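Local coordinates for glycerol-3-phosphate dehydrogenase [NAD(+)] 1 (PDB 4FGW), which catalyses the NAD-dependent interconversion of dihydroxyacetone phosphate and sn-glycerol 3-phosphate, driving the glycerol production that protects yeast cells under hyperosmotic stress, at residues 376-379 with 380-383; 315-318 with 319-322; 161-164 with 165-168; 273-276 with 277-280. One frame throughout, in Å; residues are numbered along the deposited sequence.

Interaction 1: 376-379 with 380-383; sequences MKNL and PDMI
Met382 folds back on Leu379 where a short helix begins, their side chains crossing at about a right angle. The methionine chain bends at its last torsion (chi3 -86°), which brings CE to 3.5 Å from Leu379 N and to 4.0 Å from Leu379 CD1. This is the tight side: Leu379 packs on Val255 and Ala365, Met382 on Ala365 and Ile369, so both lie against neighbouring helices. Leu379 CB also lies 3.5 Å from Pro380 CD. Replacing Met382 by an alanine removes the CG-SD-CE arm and would probably open a gap beside Leu379 CD1 and helix 361-371. The solvent side is loose: Lys377 and Asp381 are exposed, and Asn378 ND2 and Asp381 OD2 remain 4.5 Å apart. Pro380, by contrast, is buried against the second subunit, where it packs on Trp193 and its carbonyl O is hydrogen-bonded to His228 of that chain. Two backbone bonds fix the frame, Met382 N to Asn378 O at 3.0 Å and Ile383 N to Leu379 O at 3.2 Å. A type I beta turn, Met376 to Leu379, thus runs straight into a helix whose first turn carries a proline, a place where a missing N-H costs no helical bond.

Interaction 2: 315-318 with 319-322; sequences ARLM and ATSG
Ser321 grips the carbonyl oxygen of Leu317 twice, near the C-terminal end of the helix that begins at Arg310. Its backbone N reaches Leu317 O at 2.7 Å in an almost straight bond (N-H...O 176°). Its hydroxyl donates to the same oxygen, also with OG 2.7 Å from Leu317 O, but from 47° above the carbonyl plane. This second grip depends on OG sitting between the backbone N and the carbonyl carbon (chi1 60°). OG also takes a weak bond from Lys323 N. An alanine here lacks the hydroxyl, so Leu317 O would probably keep a single donor and Lys323 N would lose its weak acceptor.

One residue earlier the pattern repeats: Arg316 O accepts Thr320 N at 3.0 Å and Thr320 OG1 at 3.1 Å, the hydroxyl again approaching from above the plane. Ala319 N bonds to Ala315 O at 3.3 Å. The charge of Arg316 is met by a salt bridge from NE to Glu256, on helix 235-257. Leu317 packs on Cys328 and Leu332 of helix 325-333, and Met318 on Phe254. Gly322 then leaves the helix with positive phi, where a side chain would jam against the carbonyl O of Ser321. The chemistry implies that the Thr320 and Ser321 hydroxyls are satisfied by carbonyls of the preceding turn, as is common for serine and threonine in helices: Arg316 O and Leu317 O each keep their N-H donor while taking up a hydroxyl.

Interaction 3: 161-164 with 165-168; sequences VQLL and SSYI
Tyr167 N donates to Leu163 O at 3.2 Å, and Ile168 N follows with a bond to Leu164 O at 3.3 Å. The second comes from well above the carbonyl plane, 40° out of it, although its N-H points fairly straight at the oxygen. Leu163 O also receives a weak bond from Ser166 N. A water spans the same junction: it lies 2.8 Å from Ser166 OG and accepts a weak bond from Leu163 N, joining the last residue before the helix to the hydroxyl of its first turn.

Leu163 holds the N-cap position of helix 164-172, which follows directly on strand 160-162 of a small two-stranded antiparallel sheet within the NAD-binding, Rossmann-type part of the chain. A leucine at this position offers no polar side-chain atom to the helix. Instead its CB rests 3.7 Å from Ser165 OG and 3.7 Å from Ser166 OG, in contact with two hydroxyls.

Gln162 is extended beyond CG, and its amide end lies beside Tyr167 CB and the CD1 edge of the ring, the two planes 47° apart. The ring itself runs outward (CG anti to the backbone N, chi1 179°) to Leu130 and Pro131 of helix 130-137. Ile168 turns CD1 back to 3.5 Å from Leu164 O and touches Leu130 as well. Leu164 packs on His127, Leu130 and Leu151, its side chain about 7 Å from that of Lys152, a probable substrate-binding residue by analogy with relatives. Leu163 reaches the C-terminal part, packing on Ala236 and Ser239 of helix 235-257.

Interaction 4: 273-276 with 277-280; sequences LGEI and IRFG
Leu273 and Ile277, one turn apart, sit with Glu275 and Arg278 on helix 261-283, an uninterrupted alpha-helix in the helical C-terminal part of the enzyme.

The backbone bonds are of the regular i to i+4 kind. Ile277 N meets Leu273 O and Arg278 N meets Gly274 O, both at 3.0 Å, and Phe279 and Gly280 continue the series onto Glu275 and Ile276.

The apolar contacts reach both the second subunit and helix 235-257. Ile277 swings CD1 to 4.0 Å from Leu273 CG, the two side chains crossing at a slant, and both pack on Tyr293 of the second subunit. Ile276 turns inward to Ile240, Cys241 and Leu244 of helix 235-257, its side chain about 5 Å from that of Lys245, the probable proton acceptor. Phe279 touches Leu244 too, and its ring meets that of Phe283.

The charged groups form a third set. Both carboxylate oxygens of Glu275 are held by N-H groups at the start of helix 361-371, OE1 by Leu362 N and OE2 by Phe363 N; the positive end of that helix would probably stabilise the ionised form. Arg278, bent at chi3 (-58°), carries its guanidinium back so that Gly274 O lies over one face, while NH1 bonds to Asp359 O. NH1 also comes 3.6 Å from Glu275 CG, yet stays 4.3 Å from Glu275 OE1, too far for a salt bridge. A water closes that interval: it donates to Glu275 OE1 at 2.7 Å and, lying in the guanidinium plane at its edge, accepts a weak bond from Arg278 NH1 at 3.4 Å.

Overall arrangement
Along the chain the order is interaction 3, 4, 2, 1. Interaction 3 belongs to the NAD-binding N-terminal part, the other three to the helical C-terminal part. Helix 235-257 is their common neighbour, for side chains from all four rest on it, and it carries the probable proton acceptor Lys245. Interactions 1 and 2, about 16 Å apart between centres, meet through Met376 SD, 3.7 Å from Ala319 CB. Interactions 3 and 4 have centres about 19 Å apart and touch, Val161 CG1 lying 4.2 Å from Phe279 CZ. Interactions 3 and 4 together thus bridge the two parts of the chain, while interactions 1 and 4 both touch the second subunit.

Interaction 1: 376-379 with 380-383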
loop_
_atom_site.group_PDB
_atom_site.type_symbol
_atom_site.label_atom_id
_atom_site.label_comp_id
_atom_site.label_asym_id
_atom_site.label_seq_id
_atom_site.Cartn_x
_atom_site.Cartn_y
_atom_site.Cartn_z
ATOM N N MET A 376 4.542 -10.969 21.051
ATOM C CA MET A 376 4.885 -10.027 19.964
ATOM C C MET A 376 5.702 -10.680 18.843
ATOM O O MET A 376 5.444 -10.408 17.670
ATOM C CB MET A 376 5.583 -8.760 20.498
ATOM C CG MET A 376 5.442 -7.547 19.617
ATOM S SD MET A 376 6.465 -6.176 20.211
ATOM C CE MET A 376 5.417 -5.495 21.450
ATOM N N LYS A 377 6.671 -11.547 19.200
ATOM C CA LYS A 377 7.508 -12.300 18.256
ATOM C C LYS A 377 6.664 -13.389 17.568
ATOM O O LYS A 377 7.045 -13.886 16.509
ATOM C CB LYS A 377 8.689 -12.974 18.985
ATOM C CG LYS A 377 9.634 -12.025 19.728
ATOM C CD LYS A 377 10.852 -12.760 20.315
ATOM C CE LYS A 377 10.569 -13.501 21.606
ATOM N NZ LYS A 377 11.721 -14.341 22.025
ATOM N N ASN A 378 5.528 -13.765 18.194
ATOM C CA ASN A 378 4.594 -14.786 17.715
ATOM C C ASN A 378 3.632 -14.273 16.642
ATOM O O ASN A 378 2.834 -15.062 16.129
ATOM C CB ASN A 378 3.806 -15.377 18.887
ATOM C CG ASN A 378 4.616 -16.139 19.912
ATOM O OD1 ASN A 378 4.124 -16.436 21.002
ATOM N ND2 ASN A 378 5.849 -16.512 19.590
ATOM N N LEU A 379 3.707 -12.963 16.303
ATOM C CA LEU A 379 2.881 -12.294 15.291
ATOM C C LEU A 379 2.760 -13.091 13.972
ATOM O O LEU A 379 1.618 -13.370 13.597
ATOM C CB LEU A 379 3.329 -10.828 15.089
ATOM C CG LEU A 379 2.347 -9.826 14.471
ATOM C CD1 LEU A 379 1.044 -9.762 15.230
ATOM C CD2 LEU A 379 2.944 -8.444 14.475
ATOM N N PRO A 380 3.868 -13.577 13.326
ATOM C CA PRO A 380 3.716 -14.403 12.106
ATOM C C PRO A 380 2.878 -15.672 12.291
ATOM O O PRO A 380 2.078 -15.990 11.412
ATOM C CB PRO A 380 5.159 -14.758 11.739
ATOM C CG PRO A 380 5.970 -13.673 12.328
ATOM C CD PRO A 380 5.302 -13.366 13.625
ATOM N N ASP A 381 3.057 -16.385 13.428
ATOM C CA ASP A 381 2.321 -17.606 13.770
ATOM C C ASP A 381 0.831 -17.330 14.005
ATOM O O ASP A 381 -0.001 -18.182 13.689
ATOM C CB ASP A 381 2.921 -18.273 15.021
ATOM C CG ASP A 381 4.356 -18.762 14.910
ATOM O OD1 ASP A 381 4.829 -18.979 13.769
ATOM O OD2 ASP A 381 4.989 -18.982 15.968
ATOM N N MET A 382 0.504 -16.152 14.571
ATOM C CA MET A 382 -0.869 -15.730 14.874
ATOM C C MET A 382 -1.672 -15.411 13.610
ATOM O O MET A 382 -2.866 -15.702 13.555
ATOM C CB MET A 382 -0.873 -14.518 15.820
ATOM C CG MET A 382 -0.329 -14.827 17.200
ATOM S SD MET A 382 -0.615 -13.489 18.376
ATOM C CE MET A 382 0.758 -12.488 18.080
ATOM N N ILE A 383 -1.013 -14.823 12.605
ATOM C CA ILE A 383 -1.642 -14.428 11.336
ATOM C C ILE A 383 -1.513 -15.483 10.219
ATOM O O ILE A 383 -2.198 -15.369 9.198
ATOM C CB ILE A 383 -1.219 -12.993 10.895
ATOM C CG1 ILE A 383 0.273 -12.937 10.462
ATOM C CG2 ILE A 383 -1.549 -11.976 11.998
ATOM C CD1 ILE A 383 0.747 -11.615 9.806
#

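Interaction 2: 315-318 with 319-322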
loop_
_atom_site.group_PDB
_atom_site.type_symbol
_atom_site.label_atom_id
_atom_site.label_comp_id
_atom_site.label_asym_id
_atom_site.label_seq_id
_atom_site.Cartn_x
_atom_site.Cartn_y
_atom_site.Cartn_z
ATOM N N ALA A 315 4.090 1.672 19.161
ATOM C CA ALA A 315 4.261 0.244 18.918
ATOM C C ALA A 315 5.728 -0.143 18.733
ATOM O O ALA A 315 6.149 -1.196 19.212
ATOM C CB ALA A 315 3.454 -0.156 17.705
ATOM N N ARG A 316 6.497 0.721 18.050
ATOM C CA ARG A 316 7.931 0.567 17.788
ATOM C C ARG A 316 8.716 0.616 19.115
ATOM O O ARG A 316 9.609 -0.207 19.329
ATOM C CB ARG A 316 8.396 1.674 16.827
ATOM C CG ARG A 316 9.494 1.248 15.884
ATOM C CD ARG A 316 9.975 2.410 15.038
ATOM N NE ARG A 316 9.120 2.657 13.874
ATOM C CZ ARG A 316 8.604 3.842 13.557
ATOM N NH1 ARG A 316 8.834 4.902 14.326
ATOM N NH2 ARG A 316 7.853 3.977 12.471
ATOM N N LEU A 317 8.350 1.553 20.018
ATOM C CA LEU A 317 8.977 1.700 21.329
ATOM C C LEU A 317 8.644 0.510 22.229
ATOM O O LEU A 317 9.536 0.028 22.925
ATOM C CB LEU A 317 8.620 3.043 21.994
ATOM C CG LEU A 317 9.369 3.382 23.302
ATOM C CD1 LEU A 317 10.883 3.522 23.086
ATOM C CD2 LEU A 317 8.812 4.628 23.937
ATOM N N MET A 318 7.384 0.001 22.165
ATOM C CA MET A 318 6.927 -1.182 22.912
ATOM C C MET A 318 7.848 -2.377 22.613
ATOM O O MET A 318 8.185 -3.142 23.514
ATOM C CB MET A 318 5.492 -1.547 22.510
ATOM C CG MET A 318 4.424 -0.768 23.224
ATOM S SD MET A 318 2.798 -1.045 22.471
ATOM C CE MET A 318 2.414 -2.683 23.068
ATOM N N ALA A 319 8.256 -2.515 21.344
ATOM C CA ALA A 319 9.151 -3.570 20.874
ATOM C C ALA A 319 10.613 -3.296 21.281
ATOM O O ALA A 319 11.317 -4.221 21.689
ATOM C CB ALA A 319 9.030 -3.705 19.365
ATOM N N THR A 320 11.050 -2.017 21.187
ATOM C CA THR A 320 12.394 -1.531 21.525
ATOM C C THR A 320 12.699 -1.687 23.029
ATOM O O THR A 320 13.718 -2.279 23.390
ATOM C CB THR A 320 12.557 -0.075 21.009
ATOM O OG1 THR A 320 12.713 -0.100 19.590
ATOM C CG2 THR A 320 13.741 0.668 21.635
ATOM N N SER A 321 11.815 -1.150 23.887
ATOM C CA SER A 321 11.955 -1.157 25.333
ATOM C C SER A 321 11.406 -2.418 26.004
ATOM O O SER A 321 12.166 -3.156 26.633
ATOM C CB SER A 321 11.311 0.092 25.929
ATOM O OG SER A 321 9.928 0.149 25.619
ATOM N N GLY A 322 10.099 -2.637 25.874
ATOM C CA GLY A 322 9.396 -3.749 26.502
ATOM C C GLY A 322 8.346 -3.258 27.476
ATOM O O GLY A 322 7.871 -4.023 28.319
#

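Interaction 3: 161-164 with 165-168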
loop_
_atom_site.group_PDB
_atom_site.type_symbol
_atom_site.label_atom_id
_atom_site.label_comp_id
_atom_site.label_asym_id
_atom_site.label_seq_id
_atom_site.Cartn_x
_atom_site.Cartn_y
_atom_site.Cartn_z
ATOM N N VAL A 161 -21.832 -1.259 15.543
ATOM C CA VAL A 161 -21.060 -0.402 14.647
ATOM C C VAL A 161 -21.940 0.713 14.091
ATOM O O VAL A 161 -23.085 0.461 13.721
ATOM C CB VAL A 161 -20.308 -1.161 13.514
ATOM C CG1 VAL A 161 -19.054 -1.838 14.042
ATOM C CG2 VAL A 161 -21.205 -2.161 12.783
ATOM N N GLN A 162 -21.410 1.940 14.029
ATOM C CA GLN A 162 -22.145 3.077 13.473
ATOM C C GLN A 162 -21.238 4.115 12.832
ATOM O O GLN A 162 -20.225 4.505 13.408
ATOM C CB GLN A 162 -23.069 3.737 14.510
ATOM C CG GLN A 162 -24.042 4.750 13.884
ATOM C CD GLN A 162 -24.939 5.427 14.882
ATOM O OE1 GLN A 162 -26.121 5.097 14.992
ATOM N NE2 GLN A 162 -24.413 6.417 15.596
ATOM N N LEU A 163 -21.634 4.580 11.640
ATOM C CA LEU A 163 -20.951 5.646 10.923
ATOM C C LEU A 163 -21.365 6.975 11.566
ATOM O O LEU A 163 -22.532 7.144 11.936
ATOM C CB LEU A 163 -21.316 5.629 9.422
ATOM C CG LEU A 163 -21.090 4.317 8.644
ATOM C CD1 LEU A 163 -21.658 4.410 7.247
ATOM C CD2 LEU A 163 -19.615 3.924 8.594
ATOM N N LEU A 164 -20.453 7.920 11.701
ATOM C CA LEU A 164 -20.758 9.202 12.313
ATOM C C LEU A 164 -21.548 10.132 11.423
ATOM O O LEU A 164 -22.174 11.063 11.877
ATOM C CB LEU A 164 -19.479 9.903 12.730
ATOM C CG LEU A 164 -18.387 9.082 13.388
ATOM C CD1 LEU A 164 -17.172 9.915 13.579
ATOM C CD2 LEU A 164 -18.821 8.546 14.684
ATOM N N SER A 165 -21.471 9.897 10.134
ATOM C CA SER A 165 -22.322 10.536 9.127
ATOM C C SER A 165 -23.782 10.054 9.297
ATOM O O SER A 165 -24.713 10.857 9.158
ATOM C CB SER A 165 -21.809 10.225 7.723
ATOM O OG SER A 165 -21.485 8.854 7.557
ATOM N N SER A 166 -23.974 8.763 9.662
ATOM C CA SER A 166 -25.302 8.194 9.916
ATOM C C SER A 166 -25.909 8.779 11.186
ATOM O O SER A 166 -27.129 8.953 11.243
ATOM C CB SER A 166 -25.246 6.675 10.016
ATOM O OG SER A 166 -24.949 6.065 8.771
ATOM N N TYR A 167 -25.059 9.098 12.197
ATOM C CA TYR A 167 -25.487 9.725 13.451
ATOM C C TYR A 167 -26.050 11.108 13.115
ATOM O O TYR A 167 -27.128 11.453 13.598
ATOM C CB TYR A 167 -24.316 9.829 14.457
ATOM C CG TYR A 167 -24.677 10.498 15.770
ATOM C CD1 TYR A 167 -25.322 9.791 16.782
ATOM C CD2 TYR A 167 -24.366 11.836 16.006
ATOM C CE1 TYR A 167 -25.659 10.403 17.991
ATOM C CE2 TYR A 167 -24.698 12.458 17.214
ATOM C CZ TYR A 167 -25.336 11.735 18.207
ATOM O OH TYR A 167 -25.669 12.341 19.397
ATOM N N ILE A 168 -25.341 11.871 12.250
ATOM C CA ILE A 168 -25.742 13.203 11.777
ATOM C C ILE A 168 -27.115 13.123 11.074
ATOM O O ILE A 168 -28.005 13.910 11.391
ATOM C CB ILE A 168 -24.631 13.850 10.893
ATOM C CG1 ILE A 168 -23.390 14.208 11.744
ATOM C CG2 ILE A 168 -25.156 15.077 10.106
ATOM C CD1 ILE A 168 -22.086 14.485 10.969
HETATM O O HOH W 1 -24.432 3.581 9.997
#

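Interaction 4: 273-276 with 277-280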
loop_
_atom_site.group_PDB
_atom_site.type_symbol
_atom_site.label_atom_id
_atom_site.label_comp_id
_atom_site.label_asym_id
_atom_site.label_seq_id
_atom_site.Cartn_x
_atom_site.Cartn_y
_atom_site.Cartn_z
ATOM N N LEU A 273 -4.754 -4.547 5.207
ATOM C CA LEU A 273 -5.657 -4.125 4.126
ATOM C C LEU A 273 -6.744 -5.179 3.887
ATOM O O LEU A 273 -7.914 -4.819 3.788
ATOM C CB LEU A 273 -4.901 -3.802 2.815
ATOM C CG LEU A 273 -5.744 -3.227 1.650
ATOM C CD1 LEU A 273 -6.354 -1.855 1.995
ATOM C CD2 LEU A 273 -4.934 -3.157 0.382
ATOM N N GLY A 274 -6.353 -6.457 3.856
ATOM C CA GLY A 274 -7.276 -7.577 3.679
ATOM C C GLY A 274 -8.308 -7.645 4.786
ATOM O O GLY A 274 -9.486 -7.893 4.520
ATOM N N GLU A 275 -7.883 -7.368 6.035
ATOM C CA GLU A 275 -8.763 -7.374 7.203
ATOM C C GLU A 275 -9.720 -6.187 7.243
ATOM O O GLU A 275 -10.844 -6.343 7.692
ATOM C CB GLU A 275 -7.977 -7.562 8.502
ATOM C CG GLU A 275 -7.563 -9.011 8.681
ATOM C CD GLU A 275 -6.929 -9.398 9.996
ATOM O OE1 GLU A 275 -6.211 -10.423 10.017
ATOM O OE2 GLU A 275 -7.161 -8.696 11.008
ATOM N N ILE A 276 -9.296 -5.026 6.714
ATOM C CA ILE A 276 -10.117 -3.815 6.586
ATOM C C ILE A 276 -11.225 -4.084 5.547
ATOM O O ILE A 276 -12.383 -3.769 5.803
ATOM C CB ILE A 276 -9.246 -2.564 6.248
ATOM C CG1 ILE A 276 -8.271 -2.242 7.420
ATOM C CG2 ILE A 276 -10.132 -1.345 5.917
ATOM C CD1 ILE A 276 -7.180 -1.150 7.150
ATOM N N ILE A 277 -10.872 -4.707 4.401
ATOM C CA ILE A 277 -11.833 -5.073 3.347
ATOM C C ILE A 277 -12.878 -6.040 3.910
ATOM O O ILE A 277 -14.081 -5.810 3.750
ATOM C CB ILE A 277 -11.110 -5.660 2.091
ATOM C CG1 ILE A 277 -10.223 -4.594 1.416
ATOM C CG2 ILE A 277 -12.108 -6.281 1.098
ATOM C CD1 ILE A 277 -9.071 -5.118 0.573
ATOM N N ARG A 278 -12.403 -7.105 4.580
ATOM C CA ARG A 278 -13.212 -8.159 5.181
ATOM C C ARG A 278 -14.178 -7.583 6.214
ATOM O O ARG A 278 -15.344 -7.968 6.212
ATOM C CB ARG A 278 -12.298 -9.230 5.798
ATOM C CG ARG A 278 -13.012 -10.498 6.271
ATOM C CD ARG A 278 -12.039 -11.514 6.847
ATOM N NE ARG A 278 -11.015 -11.900 5.872
ATOM C CZ ARG A 278 -9.724 -12.050 6.154
ATOM N NH1 ARG A 278 -9.281 -11.870 7.393
ATOM N NH2 ARG A 278 -8.866 -12.392 5.203
ATOM N N PHE A 279 -13.704 -6.643 7.062
ATOM C CA PHE A 279 -14.510 -5.982 8.088
ATOM C C PHE A 279 -15.615 -5.143 7.454
ATOM O O PHE A 279 -16.766 -5.213 7.894
ATOM C CB PHE A 279 -13.634 -5.123 9.025
ATOM C CG PHE A 279 -14.342 -4.638 10.270
ATOM C CD1 PHE A 279 -14.217 -5.324 11.471
ATOM C CD2 PHE A 279 -15.147 -3.503 10.239
ATOM C CE1 PHE A 279 -14.888 -4.886 12.616
ATOM C CE2 PHE A 279 -15.819 -3.069 11.382
ATOM C CZ PHE A 279 -15.678 -3.758 12.565
ATOM N N GLY A 280 -15.244 -4.339 6.459
ATOM C CA GLY A 280 -16.175 -3.482 5.741
ATOM C C GLY A 280 -17.319 -4.245 5.106
ATOM O O GLY A 280 -18.480 -3.923 5.339
HETATM O O HOH W 2 -5.907 -12.197 7.969
#